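Local coordinates for 3-keto-5-aminohexanoate cleavage protein (Burkholderia xenovorans LB400, PDB 3E02) that probably cleaves beta-keto acids such as 3-keto-5-aminohexanoate, using a bound zinc ion, at residues D129-K132 / E136-Y139; T219-D222 / D228-L231. All coordinates share one frame; numbering follows the deposited sequence. Where two conformers were deposited one is given.

Interaction 1. Residues D129-K132 / E136-Y139. With EDO (1,2-ethanediol), chain E; EDO (1,2-ethanediol), chain H.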
ATOM      1  N   ASP A 129      -1.977 -12.767  38.751  1.00 38.73           N
ATOM      2  CA  ASP A 129      -2.696 -12.442  39.989  0.50 39.05           C
ATOM      3  C   ASP A 129      -1.744 -12.107  41.133  1.00 37.39           C
ATOM      4  O   ASP A 129      -2.146 -11.493  42.108  1.00 38.86           O
ATOM      5  CB  ASP A 129      -3.603 -13.611  40.401  0.50 39.76           C
ATOM      6  CG  ASP A 129      -4.622 -13.977  39.319  0.50 41.80           C
ATOM      7  OD1 ASP A 129      -5.163 -13.063  38.656  0.50 45.93           O
ATOM      8  OD2 ASP A 129      -4.883 -15.180  39.146  0.50 46.04           O
ATOM      9  N   THR A 130      -0.497 -12.588  41.031  1.00 35.78           N
ATOM     10  CA  THR A 130       0.542 -12.338  42.050  1.00 34.75           C
ATOM     11  C   THR A 130       1.874 -12.043  41.348  1.00 33.23           C
ATOM     12  O   THR A 130       2.096 -12.492  40.219  1.00 33.09           O
ATOM     13  CB  THR A 130       0.763 -13.525  43.024  1.00 34.33           C
ATOM     14  OG1 THR A 130       1.342 -14.627  42.321  1.00 32.48           O
ATOM     15  CG2 THR A 130      -0.542 -13.962  43.683  1.00 34.75           C
ATOM     16  N   PHE A 131       2.738 -11.304  42.043  1.00 32.08           N
ATOM     17  CA  PHE A 131       4.054 -10.908  41.547  1.00 32.12           C
ATOM     18  C   PHE A 131       5.131 -11.263  42.546  1.00 30.81           C
ATOM     19  O   PHE A 131       4.927 -11.121  43.756  1.00 30.37           O
ATOM     20  CB  PHE A 131       4.081  -9.415  41.222  1.00 33.41           C
ATOM     21  CG  PHE A 131       3.418  -9.081  39.927  1.00 32.66           C
ATOM     22  CD1 PHE A 131       2.046  -8.819  39.860  1.00 38.07           C
ATOM     23  CD2 PHE A 131       4.159  -9.057  38.756  1.00 32.86           C
ATOM     24  CE1 PHE A 131       1.449  -8.523  38.621  1.00 34.51           C
ATOM     25  CE2 PHE A 131       3.567  -8.763  37.533  1.00 36.43           C
ATOM     26  CZ  PHE A 131       2.210  -8.502  37.475  1.00 36.16           C
ATOM     27  N   LYS A 132       6.280 -11.705  42.028  1.00 30.55           N
ATOM     28  CA  LYS A 132       7.406 -12.132  42.860  1.00 31.52           C
ATOM     29  C   LYS A 132       8.047 -10.984  43.645  1.00 31.62           C
ATOM     30  O   LYS A 132       8.388 -11.162  44.815  1.00 30.80           O
ATOM     31  CB  LYS A 132       8.464 -12.853  41.999  1.00 31.28           C
ATOM     32  CG  LYS A 132       9.586 -13.529  42.790  1.00 32.21           C
ATOM     33  CD  LYS A 132      10.497 -14.319  41.881  1.00 32.77           C
ATOM     34  CE  LYS A 132      11.628 -14.963  42.668  1.00 35.20           C
ATOM     35  NZ  LYS A 132      12.493 -15.720  41.722  1.00 35.55           N
ATOM     36  N   GLU A 136       7.438  -4.837  40.421  1.00 32.54           N
ATOM     37  CA  GLU A 136       6.894  -5.260  39.123  1.00 32.14           C
ATOM     38  C   GLU A 136       5.538  -4.684  38.776  1.00 33.62           C
ATOM     39  O   GLU A 136       5.391  -4.076  37.711  1.00 32.61           O
ATOM     40  CB  GLU A 136       6.867  -6.791  38.999  1.00 32.38           C
ATOM     41  CG  GLU A 136       8.210  -7.463  39.161  1.00 31.33           C
ATOM     42  CD  GLU A 136       8.078  -8.964  39.069  1.00 31.27           C
ATOM     43  OE1 GLU A 136       7.923  -9.477  37.957  1.00 31.62           O
ATOM     44  OE2 GLU A 136       8.100  -9.623  40.116  1.00 31.16           O
ATOM     45  N   ARG A 137       4.555  -4.830  39.663  1.00 34.15           N
ATOM     46  CA  ARG A 137       3.219  -4.299  39.356  1.00 36.27           C
ATOM     47  C   ARG A 137       3.208  -2.757  39.176  1.00 35.75           C
ATOM     48  O   ARG A 137       2.636  -2.286  38.192  1.00 36.22           O
ATOM     49  CB  ARG A 137       2.149  -4.769  40.341  1.00 36.01           C
ATOM     50  CG  ARG A 137       0.742  -4.594  39.785  1.00 40.53           C
ATOM     51  CD  ARG A 137      -0.369  -4.829  40.812  1.00 41.81           C
ATOM     52  NE  ARG A 137      -0.644  -6.231  41.142  1.00 49.49           N
ATOM     53  CZ  ARG A 137      -1.223  -7.123  40.322  1.00 53.10           C
ATOM     54  NH1 ARG A 137      -1.587  -6.807  39.076  1.00 54.29           N
ATOM     55  NH2 ARG A 137      -1.430  -8.373  40.753  1.00 52.43           N
ATOM     56  N   PRO A 138       3.819  -1.986  40.099  1.00 35.35           N
ATOM     57  CA  PRO A 138       3.888  -0.521  39.926  1.00 35.86           C
ATOM     58  C   PRO A 138       4.610  -0.080  38.643  1.00 34.62           C
ATOM     59  O   PRO A 138       4.187   0.886  38.017  1.00 34.45           O
ATOM     60  CB  PRO A 138       4.641  -0.051  41.174  1.00 36.21           C
ATOM     61  CG  PRO A 138       4.483  -1.118  42.145  1.00 37.57           C
ATOM     62  CD  PRO A 138       4.412  -2.385  41.394  1.00 36.91           C
ATOM     63  N   TYR A 139       5.662  -0.805  38.262  1.00 34.60           N
ATOM     64  CA  TYR A 139       6.405  -0.557  37.021  1.00 35.00           C
ATOM     65  C   TYR A 139       5.492  -0.684  35.803  1.00 34.24           C
ATOM     66  O   TYR A 139       5.405   0.227  34.999  1.00 34.07           O
ATOM     67  CB  TYR A 139       7.580  -1.530  36.904  1.00 34.82           C
ATOM     68  CG  TYR A 139       8.437  -1.394  35.666  1.00 35.45           C
ATOM     69  CD1 TYR A 139       9.332  -0.325  35.523  1.00 36.93           C
ATOM     70  CD2 TYR A 139       8.397  -2.357  34.654  1.00 33.85           C
ATOM     71  CE1 TYR A 139      10.145  -0.215  34.381  1.00 38.15           C
ATOM     72  CE2 TYR A 139       9.202  -2.256  33.523  1.00 31.78           C
ATOM     73  CZ  TYR A 139      10.072  -1.186  33.388  1.00 37.55           C
ATOM     74  OH  TYR A 139      10.875  -1.102  32.282  1.00 38.48           O
TER
HETATM   75  C1  EDO E 314       1.445  -9.274  44.763  1.00 47.73           C
HETATM   76  O1  EDO E 314       1.727 -10.658  44.645  1.00 44.53           O
HETATM   77  C2  EDO E 314       0.581  -8.852  43.589  1.00 48.80           C
HETATM   78  O2  EDO E 314       0.767  -7.453  43.368  1.00 51.95           O
HETATM   79  C1  EDO H 317       7.526   2.664  34.613  1.00 36.50           C
HETATM   80  O1  EDO H 317       6.269   2.650  35.305  1.00 27.48           O
HETATM   81  C2  EDO H 317       7.912   4.041  34.071  1.00 39.77           C
HETATM   82  O2  EDO H 317       7.048   5.096  34.519  1.00 45.13           O
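Phe131 and Arg137 meet through two torsions: the phenyl CG sits beside its backbone N (chi1 -78°), turning the ring toward the helix, while the arginine chain bends at chi3 (-76°), which brings the guanidinium across the ring's rim. The ring presents its rim to the flat cation: Phe131 CE1 lies 3.4 Å above the guanidinium plane, over its centre, and the two planes stand 82° apart. Arg137 CB covers part of one ring face near the rim. Along the other side of the ring Glu136 CB approaches obliquely, 3.5 Å from Phe131 CD2, and Glu136 OE1 lies in the ring plane at its edge.

An ethanediol molecule, probably from the crystallisation liquor, bridges the two segments. Phe131 N donates to its O1 at 2.9 Å and Arg137 NE to its O2, also at 2.9 Å, and so probably helps to fix the guanidinium in this crystal. The buried Glu136 carboxylate is well supplied: OE1 bonds Thr20 OG1, while OE2 bonds both Thr22 OG1 and Phe133 N. Glu136 OE2 also lies 3.4 Å from Lys132 N.

Here an extended surface loop packs on the first turn of helix 136-142, and the Glu136 carboxylate, accepting from Phe133 N just ahead of the helix, ties the loop to the helix start.

Interaction 2. Residues T219-D222 / D228-L231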
ATOM      1  N   THR A 219       8.428   0.929   2.160  1.00 35.75           N
ATOM      2  CA  THR A 219       8.148   1.851   1.046  1.00 36.03           C
ATOM      3  C   THR A 219       8.575   3.285   1.359  1.00 36.04           C
ATOM      4  O   THR A 219       9.210   3.955   0.525  1.00 35.43           O
ATOM      5  CB  THR A 219       6.650   1.806   0.658  1.00 36.92           C
ATOM      6  OG1 THR A 219       6.360   0.482   0.221  1.00 38.75           O
ATOM      7  CG2 THR A 219       6.311   2.777  -0.446  1.00 36.82           C
ATOM      8  N   ILE A 220       8.251   3.729   2.565  1.00 35.52           N
ATOM      9  CA  ILE A 220       8.627   5.064   3.033  1.00 35.27           C
ATOM     10  C   ILE A 220      10.141   5.179   3.212  1.00 35.55           C
ATOM     11  O   ILE A 220      10.732   6.173   2.772  1.00 35.76           O
ATOM     12  CB  ILE A 220       7.862   5.444   4.330  1.00 34.75           C
ATOM     13  CG1 ILE A 220       6.349   5.542   4.044  1.00 36.28           C
ATOM     14  CG2 ILE A 220       8.384   6.753   4.915  1.00 33.17           C
ATOM     15  CD1 ILE A 220       5.935   6.517   2.912  1.00 31.72           C
ATOM     16  N   ALA A 221      10.763   4.167   3.826  1.00 35.49           N
ATOM     17  CA  ALA A 221      12.235   4.135   4.010  1.00 35.53           C
ATOM     18  C   ALA A 221      12.952   4.165   2.655  1.00 37.04           C
ATOM     19  O   ALA A 221      13.958   4.866   2.508  1.00 37.84           O
ATOM     20  CB  ALA A 221      12.668   2.926   4.820  1.00 34.85           C
ATOM     21  N   ASP A 222      12.430   3.434   1.667  1.00 37.71           N
ATOM     22  CA  ASP A 222      12.992   3.488   0.303  1.00 39.14           C
ATOM     23  C   ASP A 222      12.905   4.892  -0.284  1.00 40.27           C
ATOM     24  O   ASP A 222      13.853   5.355  -0.916  1.00 40.60           O
ATOM     25  CB  ASP A 222      12.309   2.512  -0.653  1.00 39.73           C
ATOM     26  CG  ASP A 222      12.685   1.052  -0.410  1.00 42.48           C
ATOM     27  OD1 ASP A 222      13.634   0.759   0.328  1.00 44.04           O
ATOM     28  OD2 ASP A 222      12.004   0.179  -0.982  1.00 47.97           O
ATOM     29  N   ASP A 228      20.735   3.457   0.910  1.00 44.61           N
ATOM     30  CA  ASP A 228      21.593   3.737   2.058  1.00 43.84           C
ATOM     31  C   ASP A 228      21.190   3.068   3.371  1.00 41.57           C
ATOM     32  O   ASP A 228      21.797   3.383   4.384  1.00 40.93           O
ATOM     33  CB  ASP A 228      21.697   5.268   2.266  1.00 45.12           C
ATOM     34  CG  ASP A 228      22.396   5.978   1.118  1.00 47.44           C
ATOM     35  OD1 ASP A 228      23.221   5.350   0.424  1.00 51.24           O
ATOM     36  OD2 ASP A 228      22.153   7.187   0.942  1.00 50.28           O
ATOM     37  N   TYR A 229      20.217   2.145   3.376  1.00 40.30           N
ATOM     38  CA  TYR A 229      19.787   1.521   4.634  1.00 39.72           C
ATOM     39  C   TYR A 229      19.612   0.002   4.591  1.00 38.59           C
ATOM     40  O   TYR A 229      19.372  -0.578   3.537  1.00 36.18           O
ATOM     41  CB  TYR A 229      18.483   2.175   5.144  1.00 38.89           C
ATOM     42  CG  TYR A 229      17.204   1.643   4.548  1.00 37.92           C
ATOM     43  CD1 TYR A 229      16.729   2.107   3.318  1.00 38.41           C
ATOM     44  CD2 TYR A 229      16.449   0.670   5.219  1.00 37.30           C
ATOM     45  CE1 TYR A 229      15.557   1.614   2.761  1.00 42.61           C
ATOM     46  CE2 TYR A 229      15.271   0.171   4.677  1.00 38.34           C
ATOM     47  CZ  TYR A 229      14.822   0.645   3.451  1.00 40.72           C
ATOM     48  OH  TYR A 229      13.666   0.144   2.925  1.00 43.56           O
ATOM     49  N   TYR A 230      19.719  -0.609   5.775  1.00 38.37           N
ATOM     50  CA  TYR A 230      19.386  -2.019   5.984  1.00 39.22           C
ATOM     51  C   TYR A 230      18.131  -2.037   6.828  1.00 38.20           C
ATOM     52  O   TYR A 230      18.024  -1.260   7.785  1.00 39.13           O
ATOM     53  CB  TYR A 230      20.453  -2.762   6.757  1.00 40.49           C
ATOM     54  CG  TYR A 230      21.658  -3.064   5.958  1.00 40.92           C
ATOM     55  CD1 TYR A 230      21.634  -4.076   4.990  1.00 42.53           C
ATOM     56  CD2 TYR A 230      22.850  -2.372   6.173  1.00 43.11           C
ATOM     57  CE1 TYR A 230      22.762  -4.369   4.248  1.00 45.17           C
ATOM     58  CE2 TYR A 230      23.968  -2.660   5.441  1.00 43.59           C
ATOM     59  CZ  TYR A 230      23.930  -3.653   4.489  1.00 43.22           C
ATOM     60  OH  TYR A 230      25.063  -3.904   3.771  1.00 48.23           O
ATOM     61  N   LEU A 231      17.199  -2.916   6.469  1.00 37.52           N
ATOM     62  CA  LEU A 231      15.958  -3.120   7.211  1.00 36.93           C
ATOM     63  C   LEU A 231      16.204  -4.219   8.238  1.00 37.18           C
ATOM     64  O   LEU A 231      16.842  -5.229   7.921  1.00 36.22           O
ATOM     65  CB  LEU A 231      14.833  -3.585   6.274  1.00 36.99           C
ATOM     66  CG  LEU A 231      13.463  -3.943   6.867  1.00 37.95           C
ATOM     67  CD1 LEU A 231      12.828  -2.710   7.519  1.00 39.99           C
ATOM     68  CD2 LEU A 231      12.550  -4.581   5.823  1.00 37.31           C
TER
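Tyr229 reaches from the start of strand 229-235 to the flank of helix 211-225, where it meets Ala221 and Asp222. From its CB, which points toward the helix, the chain takes the position between backbone N and carbonyl carbon (chi1 84°), and this sends the ring outward from the strand. One long edge runs past the helix backbone and the aspartate: Tyr229 CE1 is 3.6 Å from Ala221 O and 3.2 Å from Asp222 OD1. The Ala221 methyl covers one face toward the phenol end, with Ala221 CB 3.4 Å from Tyr229 CZ and 3.8 Å from Tyr229 CE2. That methyl lies 3.9 Å from the Tyr229 ring centroid and 29° off its normal, a CH-pi contact.

At the tip, Tyr229 OH donates a 2.7 Å hydrogen bond to Asp222 OD1. The oxygen lies near the plane of the ring but is itself approached from well above the carboxylate plane, 50° out of it. Asp222 CB points away from the strand, yet its carboxylate swings back to meet the phenol. OD1 also accepts from Met2 N, so tyrosine and N-terminal segment share one oxygen; Lys3 pairs with the Tyr229 backbone. Arg223 of a neighbouring subunit packs on Asp222, and Leu197 of the adjacent strand touches both Ala221 and Tyr229.

Methyl and hydrogen bond together hold the ring between helix and sheet. The contact closes the second half of a beta-alpha-beta crossover, in which strand 195-201, helix 211-225 and the parallel strand 229-235 form one unit of the TIM barrel.

How the interactions relate
Interactions 1 and 2 follow one another along the chain and lie on opposite sides of its centre. Their own centres are 39 Å apart and their nearest atoms about 25 Å, so neither touches the other. Interaction 1 is peripheral, 24 Å from the chain centre, and belongs to the connection between barrel strands 109-113 and 168-173. Interaction 2, 18 Å from that centre, is buried between the helical layer and the barrel strands, close to neighbouring subunits. Both stand away from the zinc site formed by His50, His52 and Glu259. They share the beta-keto acid cleavage family region: one contact lies in a surface loop and helix of that connection, the other between a barrel helix and its following strand.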